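Local coordinates for sialyltransferase 0160 (Photobacterium damselae, PDB 4R84), which probably transfers sialic acid from CMP-sialic acid to galactoside acceptors, forming alpha-2,6 linkages, at residues Thr334-Ile339 with Met437-Leu442; Gln349-Ser354 with Asn358-Gly363; Ile431-Leu436 with Phe455-Asp460. All coordinates share one frame; numbering follows the deposited sequence.

Contact 1: residues Thr334-Ile339 with Met437-Leu442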
loop_
_atom_site.group_PDB
_atom_site.type_symbol
_atom_site.label_atom_id
_atom_site.label_comp_id
_atom_site.label_asym_id
_atom_site.label_seq_id
_atom_site.Cartn_x
_atom_site.Cartn_y
_atom_site.Cartn_z
ATOM N N THR A 334 -0.389 16.999 2.510
ATOM C CA THR A 334 -1.309 17.482 3.532
ATOM C C THR A 334 -2.544 16.595 3.646
ATOM O O THR A 334 -3.037 16.343 4.748
ATOM C CB THR A 334 -1.754 18.928 3.235
ATOM O OG1 THR A 334 -0.611 19.791 3.292
ATOM C CG2 THR A 334 -2.775 19.400 4.255
ATOM N N LEU A 335 -3.046 16.133 2.504
ATOM C CA LEU A 335 -4.204 15.237 2.482
ATOM C C LEU A 335 -3.895 13.882 3.135
ATOM O O LEU A 335 -4.695 13.369 3.922
ATOM C CB LEU A 335 -4.697 15.033 1.046
ATOM C CG LEU A 335 -5.880 14.078 0.849
ATOM C CD1 LEU A 335 -7.049 14.394 1.773
ATOM C CD2 LEU A 335 -6.322 14.092 -0.605
ATOM N N PHE A 336 -2.756 13.293 2.778
ATOM C CA PHE A 336 -2.328 12.035 3.392
ATOM C C PHE A 336 -2.256 12.188 4.908
ATOM O O PHE A 336 -2.800 11.368 5.643
ATOM C CB PHE A 336 -0.972 11.601 2.850
ATOM C CG PHE A 336 -0.419 10.360 3.496
ATOM C CD1 PHE A 336 -0.739 9.111 3.017
ATOM C CD2 PHE A 336 0.451 10.456 4.569
ATOM C CE1 PHE A 336 -0.217 7.965 3.601
ATOM C CE2 PHE A 336 0.958 9.321 5.161
ATOM C CZ PHE A 336 0.632 8.079 4.671
ATOM N N LEU A 337 -1.596 13.249 5.361
ATOM C CA LEU A 337 -1.401 13.483 6.793
ATOM C C LEU A 337 -2.713 13.640 7.548
ATOM O O LEU A 337 -2.851 13.169 8.679
ATOM C CB LEU A 337 -0.533 14.726 7.008
ATOM C CG LEU A 337 0.920 14.550 6.574
ATOM C CD1 LEU A 337 1.639 15.900 6.574
ATOM C CD2 LEU A 337 1.630 13.538 7.514
ATOM N N ASP A 338 -3.672 14.322 6.924
ATOM C CA ASP A 338 -4.979 14.544 7.524
ATOM C C ASP A 338 -5.734 13.244 7.714
ATOM O O ASP A 338 -6.297 12.983 8.776
ATOM C CB ASP A 338 -5.795 15.506 6.656
ATOM C CG ASP A 338 -7.157 15.810 7.252
ATOM O OD1 ASP A 338 -7.219 16.496 8.294
ATOM O OD2 ASP A 338 -8.167 15.371 6.666
ATOM N N ILE A 339 -5.731 12.418 6.677
ATOM C CA ILE A 339 -6.406 11.139 6.738
ATOM C C ILE A 339 -5.790 10.226 7.812
ATOM O O ILE A 339 -6.521 9.607 8.593
ATOM C CB ILE A 339 -6.365 10.460 5.374
ATOM C CG1 ILE A 339 -7.283 11.247 4.421
ATOM C CG2 ILE A 339 -6.805 9.017 5.479
ATOM C CD1 ILE A 339 -7.130 10.861 2.960
ATOM N N MET A 437 7.862 6.128 9.265
ATOM C CA MET A 437 8.822 5.726 8.253
ATOM C C MET A 437 8.365 6.219 6.871
ATOM O O MET A 437 9.183 6.618 6.047
ATOM C CB MET A 437 9.004 4.207 8.287
ATOM C CG MET A 437 9.723 3.626 7.125
ATOM S SD MET A 437 8.481 3.185 5.912
ATOM C CE MET A 437 7.282 2.283 6.881
ATOM N N MET A 438 7.063 6.182 6.616
ATOM C CA MET A 438 6.485 6.599 5.328
ATOM C C MET A 438 6.679 8.084 5.046
ATOM O O MET A 438 6.802 8.506 3.900
ATOM C CB MET A 438 4.984 6.286 5.282
ATOM C CG MET A 438 4.619 4.810 5.225
ATOM S SD MET A 438 5.064 3.993 3.678
ATOM C CE MET A 438 4.005 4.830 2.490
ATOM N N THR A 439 6.664 8.885 6.105
ATOM C CA THR A 439 6.707 10.334 5.950
ATOM C C THR A 439 8.081 10.904 6.276
ATOM O O THR A 439 8.236 12.127 6.434
ATOM C CB THR A 439 5.651 11.020 6.845
ATOM O OG1 THR A 439 5.885 10.659 8.218
ATOM C CG2 THR A 439 4.238 10.591 6.448
ATOM N N ASP A 440 9.064 10.006 6.350
ATOM C CA ASP A 440 10.461 10.351 6.619
ATOM C C ASP A 440 10.592 11.066 7.951
ATOM O O ASP A 440 11.355 12.021 8.081
ATOM C CB ASP A 440 11.038 11.208 5.487
ATOM C CG ASP A 440 12.556 11.191 5.457
ATOM O OD1 ASP A 440 13.157 10.292 6.087
ATOM O OD2 ASP A 440 13.149 12.070 4.798
ATOM N N MET A 441 9.857 10.588 8.952
ATOM C CA MET A 441 9.857 11.234 10.265
ATOM C C MET A 441 10.379 10.310 11.367
ATOM O O MET A 441 10.064 10.486 12.548
ATOM C CB MET A 441 8.455 11.726 10.626
ATOM C CG MET A 441 8.031 13.004 9.877
ATOM S SD MET A 441 9.121 14.395 10.293
ATOM C CE MET A 441 8.654 14.650 12.003
ATOM N N LEU A 442 11.183 9.327 10.989
ATOM C CA LEU A 442 11.833 8.507 12.008
ATOM C C LEU A 442 12.816 9.354 12.801
ATOM O O LEU A 442 13.427 10.281 12.259
ATOM C CB LEU A 442 12.543 7.311 11.383
ATOM C CG LEU A 442 11.590 6.221 10.889
ATOM C CD1 LEU A 442 12.361 5.195 10.108
ATOM C CD2 LEU A 442 10.844 5.564 12.049
#
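Phe336 holds its ring carbon CG opposite the backbone N (chi1 176°), and this swings the ring off helix 330-340 toward Thr439. Leu337 brings its CD2 branch near the same residue. At Thr439 (chi1 58°) OG1 sits between the backbone N and the carbonyl carbon, and CG2 points at helix 330-340. That one methyl makes both contacts. It lies 3.7 Å from Phe336 CE2, coming at the ring from an oblique direction, and 4.1 Å from Leu337 CD2. No hydrogen bond joins the two segments, so they meet by apolar packing alone.

Thr439 is also where helix 434-438 stops. Asp440 takes the left-handed conformation. Met441 N then probably bonds to Leu436 O at 2.8 Å, and Asp440 N makes a weak bond to Met437 O at 3.4 Å. This is the pattern of a Schellman motif. Thr439 OG1 turns back on its own helix and is hydrogen-bonded to Val435 O, with a weaker bond to Leu436 O. The hydroxyl is thus satisfied, and the methyl is the branch presented to Phe336 and Leu337. Thr439 O is held by Lys344 NZ, at the start of helix 344-353, which follows helix 330-340.

The Phe336 side chain also touches Leu135, Ile136 and Ile139 of helix 129-144, which follows a long strand of the large mixed sheet. Phe325 meets the Phe336 ring with the planes about 60° apart. Helix 434-438 follows strand 425-427 of the small parallel sheet. Phe336 therefore packs between elements of the two Rossmann-like parts of this GT-B fold. Phe342 touches both Leu337 and Thr439.

Contact 2: residues Gln349-Ser354 with Asn358-Gly363. With CA (calcium ion), chain F; CSF (cytidine-5'-monophosphate-3-fluoro-N-acetyl-neuraminic acid), chain E.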
loop_
_atom_site.group_PDB
_atom_site.type_symbol
_atom_site.label_atom_id
_atom_site.label_comp_id
_atom_site.label_asym_id
_atom_site.label_seq_id
_atom_site.Cartn_x
_atom_site.Cartn_y
_atom_site.Cartn_z
ATOM N N GLN A 349 8.651 20.169 14.832
ATOM C CA GLN A 349 8.921 21.244 15.785
ATOM C C GLN A 349 9.383 20.662 17.110
ATOM O O GLN A 349 10.307 21.189 17.738
ATOM C CB GLN A 349 7.680 22.122 15.969
ATOM C CG GLN A 349 7.370 22.989 14.726
ATOM C CD GLN A 349 6.022 23.703 14.793
ATOM O OE1 GLN A 349 5.297 23.598 15.782
ATOM N NE2 GLN A 349 5.678 24.425 13.725
ATOM N N GLN A 350 8.753 19.570 17.532
ATOM C CA GLN A 350 9.112 18.934 18.807
ATOM C C GLN A 350 10.505 18.298 18.772
ATOM O O GLN A 350 11.261 18.374 19.758
ATOM C CB GLN A 350 8.059 17.887 19.195
ATOM C CG GLN A 350 6.716 18.512 19.556
ATOM C CD GLN A 350 5.586 17.510 19.656
ATOM O OE1 GLN A 350 5.566 16.497 18.954
ATOM N NE2 GLN A 350 4.643 17.778 20.551
ATOM N N TYR A 351 10.853 17.694 17.637
ATOM C CA TYR A 351 12.193 17.140 17.427
ATOM C C TYR A 351 13.230 18.251 17.628
ATOM O O TYR A 351 14.332 18.005 18.115
ATOM C CB TYR A 351 12.324 16.528 16.018
ATOM C CG TYR A 351 11.824 15.097 15.821
ATOM C CD1 TYR A 351 11.558 14.259 16.893
ATOM C CD2 TYR A 351 11.601 14.600 14.536
ATOM C CE1 TYR A 351 11.101 12.952 16.689
ATOM C CE2 TYR A 351 11.139 13.306 14.325
ATOM C CZ TYR A 351 10.890 12.490 15.401
ATOM O OH TYR A 351 10.445 11.211 15.176
ATOM N N SER A 352 12.885 19.478 17.239
ATOM C CA SER A 352 13.833 20.592 17.336
ATOM C C SER A 352 13.728 21.432 18.612
ATOM O O SER A 352 14.521 22.354 18.800
ATOM C CB SER A 352 13.684 21.513 16.122
ATOM O OG SER A 352 14.186 20.888 14.955
ATOM N N GLN A 353 12.782 21.113 19.497
ATOM C CA GLN A 353 12.641 21.833 20.774
ATOM C C GLN A 353 13.949 21.871 21.574
ATOM O O GLN A 353 14.305 22.895 22.159
ATOM C CB GLN A 353 11.551 21.201 21.641
ATOM C CG GLN A 353 10.139 21.640 21.305
ATOM C CD GLN A 353 9.118 21.035 22.249
ATOM O OE1 GLN A 353 9.471 20.522 23.311
ATOM N NE2 GLN A 353 7.850 21.067 21.853
ATOM N N SER A 354 14.627 20.730 21.623
ATOM C CA SER A 354 15.924 20.581 22.288
ATOM C C SER A 354 16.965 20.134 21.257
ATOM O O SER A 354 16.651 19.386 20.344
ATOM C CB SER A 354 15.824 19.577 23.437
ATOM O OG SER A 354 17.103 19.109 23.847
ATOM N N ASN A 358 17.031 12.543 18.958
ATOM C CA ASN A 358 15.711 12.123 19.400
ATOM C C ASN A 358 15.530 10.607 19.487
ATOM O O ASN A 358 15.920 9.865 18.587
ATOM C CB ASN A 358 14.680 12.760 18.457
ATOM C CG ASN A 358 14.865 14.274 18.368
ATOM O OD1 ASN A 358 14.848 14.954 19.393
ATOM N ND2 ASN A 358 15.112 14.794 17.161
ATOM N N PHE A 359 14.944 10.171 20.601
ATOM C CA PHE A 359 14.702 8.764 20.890
ATOM C C PHE A 359 13.227 8.522 21.059
ATOM O O PHE A 359 12.591 9.198 21.856
ATOM C CB PHE A 359 15.467 8.350 22.169
ATOM C CG PHE A 359 14.913 7.130 22.893
ATOM C CD1 PHE A 359 14.798 5.894 22.264
ATOM C CD2 PHE A 359 14.562 7.218 24.239
ATOM C CE1 PHE A 359 14.318 4.771 22.952
ATOM C CE2 PHE A 359 14.080 6.097 24.942
ATOM C CZ PHE A 359 13.952 4.873 24.294
ATOM N N ILE A 360 12.678 7.583 20.291
ATOM C CA ILE A 360 11.314 7.143 20.525
ATOM C C ILE A 360 11.288 5.793 21.205
ATOM O O ILE A 360 11.835 4.816 20.687
ATOM C CB ILE A 360 10.505 7.023 19.218
ATOM C CG1 ILE A 360 10.327 8.383 18.571
ATOM C CG2 ILE A 360 9.152 6.397 19.520
ATOM C CD1 ILE A 360 9.587 8.296 17.227
ATOM N N PHE A 361 10.624 5.736 22.355
ATOM C CA PHE A 361 10.324 4.466 22.992
ATOM C C PHE A 361 8.987 3.944 22.474
ATOM O O PHE A 361 7.982 4.649 22.544
ATOM C CB PHE A 361 10.269 4.607 24.518
ATOM C CG PHE A 361 9.830 3.352 25.224
ATOM C CD1 PHE A 361 10.736 2.343 25.480
ATOM C CD2 PHE A 361 8.512 3.180 25.630
ATOM C CE1 PHE A 361 10.339 1.180 26.131
ATOM C CE2 PHE A 361 8.109 2.012 26.277
ATOM C CZ PHE A 361 9.029 1.016 26.523
ATOM N N THR A 362 8.974 2.698 22.006
ATOM C CA THR A 362 7.721 2.117 21.525
ATOM C C THR A 362 7.068 1.271 22.616
ATOM O O THR A 362 7.601 0.229 23.019
ATOM C CB THR A 362 7.948 1.249 20.279
ATOM O OG1 THR A 362 8.847 0.190 20.592
ATOM C CG2 THR A 362 8.555 2.076 19.149
ATOM N N GLY A 363 5.908 1.707 23.092
ATOM C CA GLY A 363 5.225 0.988 24.159
ATOM C C GLY A 363 4.440 -0.223 23.680
ATOM O O GLY A 363 4.273 -0.433 22.483
HETATM CA CA CA F . 15.851 17.135 19.859
HETATM C C5A CSF E . 1.057 -9.800 18.266
HETATM C C4A CSF E . 0.145 -9.277 17.164
HETATM C C2A CSF E . 0.136 -7.027 18.323
HETATM O O6A CSF E . 1.035 -7.613 19.282
HETATM C C6A CSF E . 1.892 -8.634 18.782
HETATM C C3A CSF E . -0.727 -8.124 17.675
HETATM O O4A CSF E . -0.676 -10.355 16.695
HETATM N N5A CSF E . 1.928 -10.822 17.731
HETATM C C7A CSF E . 2.763 -9.097 19.933
HETATM C C8A CSF E . 3.609 -7.946 20.446
HETATM C C9A CSF E . 4.632 -8.451 21.456
HETATM O O9A CSF E . 5.418 -7.333 21.868
HETATM O O8A CSF E . 4.309 -7.385 19.335
HETATM O O7A CSF E . 1.931 -9.556 21.000
HETATM C C1A CSF E . -0.759 -6.037 19.040
HETATM O OBA CSF E . -1.540 -5.339 18.363
HETATM O OAA CSF E . -0.708 -5.946 20.290
HETATM O O1A CSF E . 0.805 -6.339 17.264
HETATM O O2A CSF E . 2.947 -5.645 16.201
HETATM N N1 CSF E . 1.809 0.095 17.170
HETATM C C2 CSF E . 2.178 1.445 17.274
HETATM N N3 CSF E . 2.938 1.857 18.314
HETATM C C4 CSF E . 3.341 0.959 19.238
HETATM C C5 CSF E . 2.969 -0.383 19.151
HETATM C C6 CSF E . 2.177 -0.803 18.088
HETATM C "C3'" CSF E . 1.849 -1.990 14.708
HETATM C "C2'" CSF E . 1.714 -0.491 14.763
HETATM C "C1'" CSF E . 0.941 -0.290 16.046
HETATM O "O4'" CSF E . 0.274 -1.521 16.337
HETATM C "C4'" CSF E . 0.521 -2.438 15.272
HETATM P PA CSF E . 2.039 -5.295 17.354
HETATM O "O5'" CSF E . 1.436 -3.892 16.923
HETATM C "C5'" CSF E . 0.546 -3.849 15.818
HETATM O "O3'" CSF E . 2.103 -2.445 13.385
HETATM O "O2'" CSF E . 0.876 -0.026 13.696
HETATM N N4 CSF E . 4.103 1.369 20.281
HETATM O O2 CSF E . 1.790 2.258 16.392
HETATM O O3A CSF E . 2.582 -5.142 18.749
HETATM C C10 CSF E . 2.063 -12.030 18.284
HETATM O O10 CSF E . 1.390 -12.399 19.236
HETATM C C11 CSF E . 3.119 -12.906 17.668
HETATM F F3A CSF E . -1.620 -8.584 18.615
HETATM O O HOH W 1 13.609 17.792 21.006
HETATM O O HOH W 2 16.951 17.269 17.810
#
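Tyr351 and Asn358 meet at a calcium ion, which binds Tyr351 O at 2.5 Å and Asn358 OD1 also at 2.5 Å. Ser354 O, in the turn that follows helix 344-353, joins at 2.4 Å. Leu356 O, Asp401 OD2 and two waters complete seven ligands. Asn358 keeps CG beside its backbone N (chi1 -54°), which carries the amide back to the C-terminal part of the helix.

The direct hydrogen bond between the segments is weak. Asn358 ND2 donates it to Tyr351 O, over 3.4 Å and bent to 136°. It also donates to one of the metal-bound waters. The other water donates to Gln350 O and accepts from Ser354 N. Tyr351 OH is hydrogen-bonded to Met441 O.

Packing joins the same residues. The Tyr351 ring and the Asn358 amide have planes 15° apart, with Tyr351 CD1 3.6 Å from Asn358 CG. Further along, Ile360 CD1 lies 3.7 Å from Tyr351 OH, the two side chains at about a right angle. Phe403 meets the Tyr351 ring edge-to-face.

The far end of strand 358-362 reaches the donor pocket of this Rossmann-like domain. There Gly363 O accepts a hydrogen bond from cytosine N4 of the ligand at 2.9 Å.

All seven calcium ligands are oxygens, and Asp401 supplies the carboxylate among the protein ligands. The ion would polarise the carbonyls that it gathers. It sits 19.7 Å from ligand atom N4, which is consistent with a structural role, tying the helix and the turn after it to strands 358-362 and 401-405.

Contact 3: residues Ile431-Leu436 with Phe455-Asp460. With CSF (cytidine-5'-monophosphate-3-fluoro-N-acetyl-neuraminic acid), chain E.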
loop_
_atom_site.group_PDB
_atom_site.type_symbol
_atom_site.label_atom_id
_atom_site.label_comp_id
_atom_site.label_asym_id
_atom_site.label_seq_id
_atom_site.Cartn_x
_atom_site.Cartn_y
_atom_site.Cartn_z
ATOM N N ILE A 431 -1.903 6.968 16.039
ATOM C CA ILE A 431 -1.152 6.955 14.781
ATOM C C ILE A 431 -0.410 5.631 14.626
ATOM O O ILE A 431 0.265 5.192 15.544
ATOM C CB ILE A 431 -0.144 8.111 14.736
ATOM C CG1 ILE A 431 -0.883 9.430 15.000
ATOM C CG2 ILE A 431 0.603 8.127 13.383
ATOM C CD1 ILE A 431 0.014 10.601 15.246
ATOM N N SER A 432 -0.529 4.989 13.473
ATOM C CA SER A 432 0.267 3.793 13.210
ATOM C C SER A 432 1.729 4.184 13.132
ATOM O O SER A 432 2.075 5.129 12.437
ATOM C CB SER A 432 -0.172 3.101 11.916
ATOM O OG SER A 432 -1.476 2.552 12.053
ATOM N N PHE A 433 2.595 3.462 13.837
ATOM C CA PHE A 433 4.015 3.815 13.830
ATOM C C PHE A 433 4.570 3.878 12.402
ATOM O O PHE A 433 5.445 4.691 12.093
ATOM C CB PHE A 433 4.832 2.813 14.651
ATOM C CG PHE A 433 6.279 3.218 14.822
ATOM C CD1 PHE A 433 7.208 2.969 13.817
ATOM C CD2 PHE A 433 6.705 3.848 15.976
ATOM C CE1 PHE A 433 8.531 3.351 13.954
ATOM C CE2 PHE A 433 8.036 4.225 16.127
ATOM C CZ PHE A 433 8.944 3.978 15.115
ATOM N N GLU A 434 4.063 3.001 11.541
ATOM C CA GLU A 434 4.537 2.916 10.155
ATOM C C GLU A 434 4.363 4.236 9.380
ATOM O O GLU A 434 5.046 4.470 8.372
ATOM C CB GLU A 434 3.825 1.764 9.439
ATOM C CG GLU A 434 4.173 0.348 9.972
ATOM C CD GLU A 434 3.361 -0.084 11.200
ATOM O OE1 GLU A 434 2.539 0.706 11.700
ATOM O OE2 GLU A 434 3.527 -1.240 11.661
ATOM N N VAL A 435 3.463 5.098 9.855
ATOM C CA VAL A 435 3.312 6.438 9.279
ATOM C C VAL A 435 4.635 7.223 9.367
ATOM O O VAL A 435 4.998 7.943 8.440
ATOM C CB VAL A 435 2.176 7.242 9.971
ATOM C CG1 VAL A 435 2.251 8.728 9.629
ATOM C CG2 VAL A 435 0.804 6.684 9.584
ATOM N N LEU A 436 5.378 7.062 10.463
ATOM C CA LEU A 436 6.648 7.780 10.606
ATOM C C LEU A 436 7.683 7.416 9.531
ATOM O O LEU A 436 8.335 8.289 8.961
ATOM C CB LEU A 436 7.247 7.541 12.003
ATOM C CG LEU A 436 6.393 7.991 13.190
ATOM C CD1 LEU A 436 7.124 7.754 14.519
ATOM C CD2 LEU A 436 5.990 9.452 13.056
ATOM N N PHE A 455 10.149 -3.794 11.570
ATOM C CA PHE A 455 10.547 -4.312 10.271
ATOM C C PHE A 455 10.678 -3.232 9.204
ATOM O O PHE A 455 11.184 -3.489 8.116
ATOM C CB PHE A 455 9.555 -5.377 9.817
ATOM C CG PHE A 455 9.966 -6.751 10.206
ATOM C CD1 PHE A 455 10.077 -7.094 11.548
ATOM C CD2 PHE A 455 10.285 -7.692 9.252
ATOM C CE1 PHE A 455 10.465 -8.356 11.921
ATOM C CE2 PHE A 455 10.679 -8.962 9.626
ATOM C CZ PHE A 455 10.774 -9.292 10.958
ATOM N N THR A 456 10.255 -2.014 9.507
ATOM C CA THR A 456 10.442 -0.952 8.532
ATOM C C THR A 456 11.227 0.207 9.130
ATOM O O THR A 456 11.021 1.367 8.790
ATOM C CB THR A 456 9.101 -0.462 7.962
ATOM O OG1 THR A 456 8.188 -0.178 9.029
ATOM C CG2 THR A 456 8.499 -1.528 7.061
ATOM N N ILE A 457 12.141 -0.131 10.031
ATOM C CA ILE A 457 13.087 0.850 10.545
ATOM C C ILE A 457 14.491 0.459 10.099
ATOM O O ILE A 457 14.895 -0.685 10.303
ATOM C CB ILE A 457 13.059 0.926 12.072
ATOM C CG1 ILE A 457 11.641 1.182 12.597
ATOM C CG2 ILE A 457 14.018 2.003 12.566
ATOM C CD1 ILE A 457 11.571 1.177 14.119
ATOM N N PRO A 458 15.236 1.403 9.487
ATOM C CA PRO A 458 16.635 1.133 9.129
ATOM C C PRO A 458 17.407 0.643 10.339
ATOM O O PRO A 458 17.187 1.148 11.452
ATOM C CB PRO A 458 17.150 2.494 8.651
ATOM C CG PRO A 458 15.915 3.217 8.168
ATOM C CD PRO A 458 14.817 2.766 9.109
ATOM N N ALA A 459 18.265 -0.354 10.140
ATOM C CA ALA A 459 19.007 -0.970 11.233
ATOM C C ALA A 459 19.742 0.057 12.095
ATOM O O ALA A 459 19.819 -0.092 13.317
ATOM C CB ALA A 459 19.990 -1.994 10.691
ATOM N N ASP A 460 20.279 1.095 11.455
ATOM C CA ASP A 460 21.066 2.099 12.165
ATOM C C ASP A 460 20.229 2.878 13.182
ATOM O O ASP A 460 20.772 3.488 14.106
ATOM C CB ASP A 460 21.725 3.067 11.174
ATOM C CG ASP A 460 20.718 3.770 10.278
ATOM O OD1 ASP A 460 19.503 3.553 10.445
ATOM O OD2 ASP A 460 21.143 4.554 9.405
HETATM C C5A CSF E . 1.057 -9.800 18.266
HETATM C C4A CSF E . 0.145 -9.277 17.164
HETATM C C2A CSF E . 0.136 -7.027 18.323
HETATM O O6A CSF E . 1.035 -7.613 19.282
HETATM C C6A CSF E . 1.892 -8.634 18.782
HETATM C C3A CSF E . -0.727 -8.124 17.675
HETATM O O4A CSF E . -0.676 -10.355 16.695
HETATM N N5A CSF E . 1.928 -10.822 17.731
HETATM C C7A CSF E . 2.763 -9.097 19.933
HETATM C C8A CSF E . 3.609 -7.946 20.446
HETATM C C9A CSF E . 4.632 -8.451 21.456
HETATM O O9A CSF E . 5.418 -7.333 21.868
HETATM O O8A CSF E . 4.309 -7.385 19.335
HETATM O O7A CSF E . 1.931 -9.556 21.000
HETATM C C1A CSF E . -0.759 -6.037 19.040
HETATM O OBA CSF E . -1.540 -5.339 18.363
HETATM O OAA CSF E . -0.708 -5.946 20.290
HETATM O O1A CSF E . 0.805 -6.339 17.264
HETATM O O2A CSF E . 2.947 -5.645 16.201
HETATM N N1 CSF E . 1.809 0.095 17.170
HETATM C C2 CSF E . 2.178 1.445 17.274
HETATM N N3 CSF E . 2.938 1.857 18.314
HETATM C C4 CSF E . 3.341 0.959 19.238
HETATM C C5 CSF E . 2.969 -0.383 19.151
HETATM C C6 CSF E . 2.177 -0.803 18.088
HETATM C "C3'" CSF E . 1.849 -1.990 14.708
HETATM C "C2'" CSF E . 1.714 -0.491 14.763
HETATM C "C1'" CSF E . 0.941 -0.290 16.046
HETATM O "O4'" CSF E . 0.274 -1.521 16.337
HETATM C "C4'" CSF E . 0.521 -2.438 15.272
HETATM P PA CSF E . 2.039 -5.295 17.354
HETATM O "O5'" CSF E . 1.436 -3.892 16.923
HETATM C "C5'" CSF E . 0.546 -3.849 15.818
HETATM O "O3'" CSF E . 2.103 -2.445 13.385
HETATM O "O2'" CSF E . 0.876 -0.026 13.696
HETATM N N4 CSF E . 4.103 1.369 20.281
HETATM O O2 CSF E . 1.790 2.258 16.392
HETATM O O3A CSF E . 2.582 -5.142 18.749
HETATM C C10 CSF E . 2.063 -12.030 18.284
HETATM O O10 CSF E . 1.390 -12.399 19.236
HETATM C C11 CSF E . 3.119 -12.906 17.668
HETATM F F3A CSF E . -1.620 -8.584 18.615
#
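Glu434 OE2 accepts a hydrogen bond from ribose O3' of the bound CMP-3-fluoro-sialic acid at 2.5 Å. Its other oxygen, OE1, takes the O2' hydroxyl at 2.7 Å. One carboxylate thus holds both ribose hydroxyls, each on its own oxygen. The CG methylene faces Thr456, whose OG1 is a loose 4.2 Å away; a bend at chi2 (84°) then turns the carboxylate to the ribose. The neighbouring backbone adds a third grip: Phe433 N donates to cytosine O2 at 2.9 Å, with the bond bent to 137°.

These residues lie where the loop after strand 425-427 leads into helix 434-438. The site belongs to the Rossmann-like domain built on the small parallel sheet, the part that binds the nucleotide donor in GT-B glycosyltransferases.

Phe433 makes the apolar half of the contact. Its CE1 is 3.7 Å from Ile457 CD1, the end methyl of a side chain set at about a right angle to it. The approach to the ring is oblique. Leu436 CD1 lies over one ring face, 4.0 Å above the plane and offset toward the rim. Leu453 and Thr362 also touch Phe433. On the side of helix 129-144, Leu132 packs against Glu434.

How the contacts relate
From the N terminus, the chain first passes helix 330-340, the earlier half of contact 1. Next comes contact 2, a short helix-to-strand loop nested inside the long loop that contact 1 closes at 437-442. Contact 3 opens at 431-436, within that long loop, and closes beyond it at 455-460, so contacts 1 and 3 cross. Contact 2 ends before contact 3 begins, but both touch the donor ligand, and Ile360 meets Leu436. Contacts 1 and 2 touch through Met441 and Tyr351. Contact 2 ties helix 344-353 to strand 358-362, contact 1 ties helix 330-340 to the end of helix 434-438, and contact 3 ties the beginning of that same helix to the loop before strand 462-468.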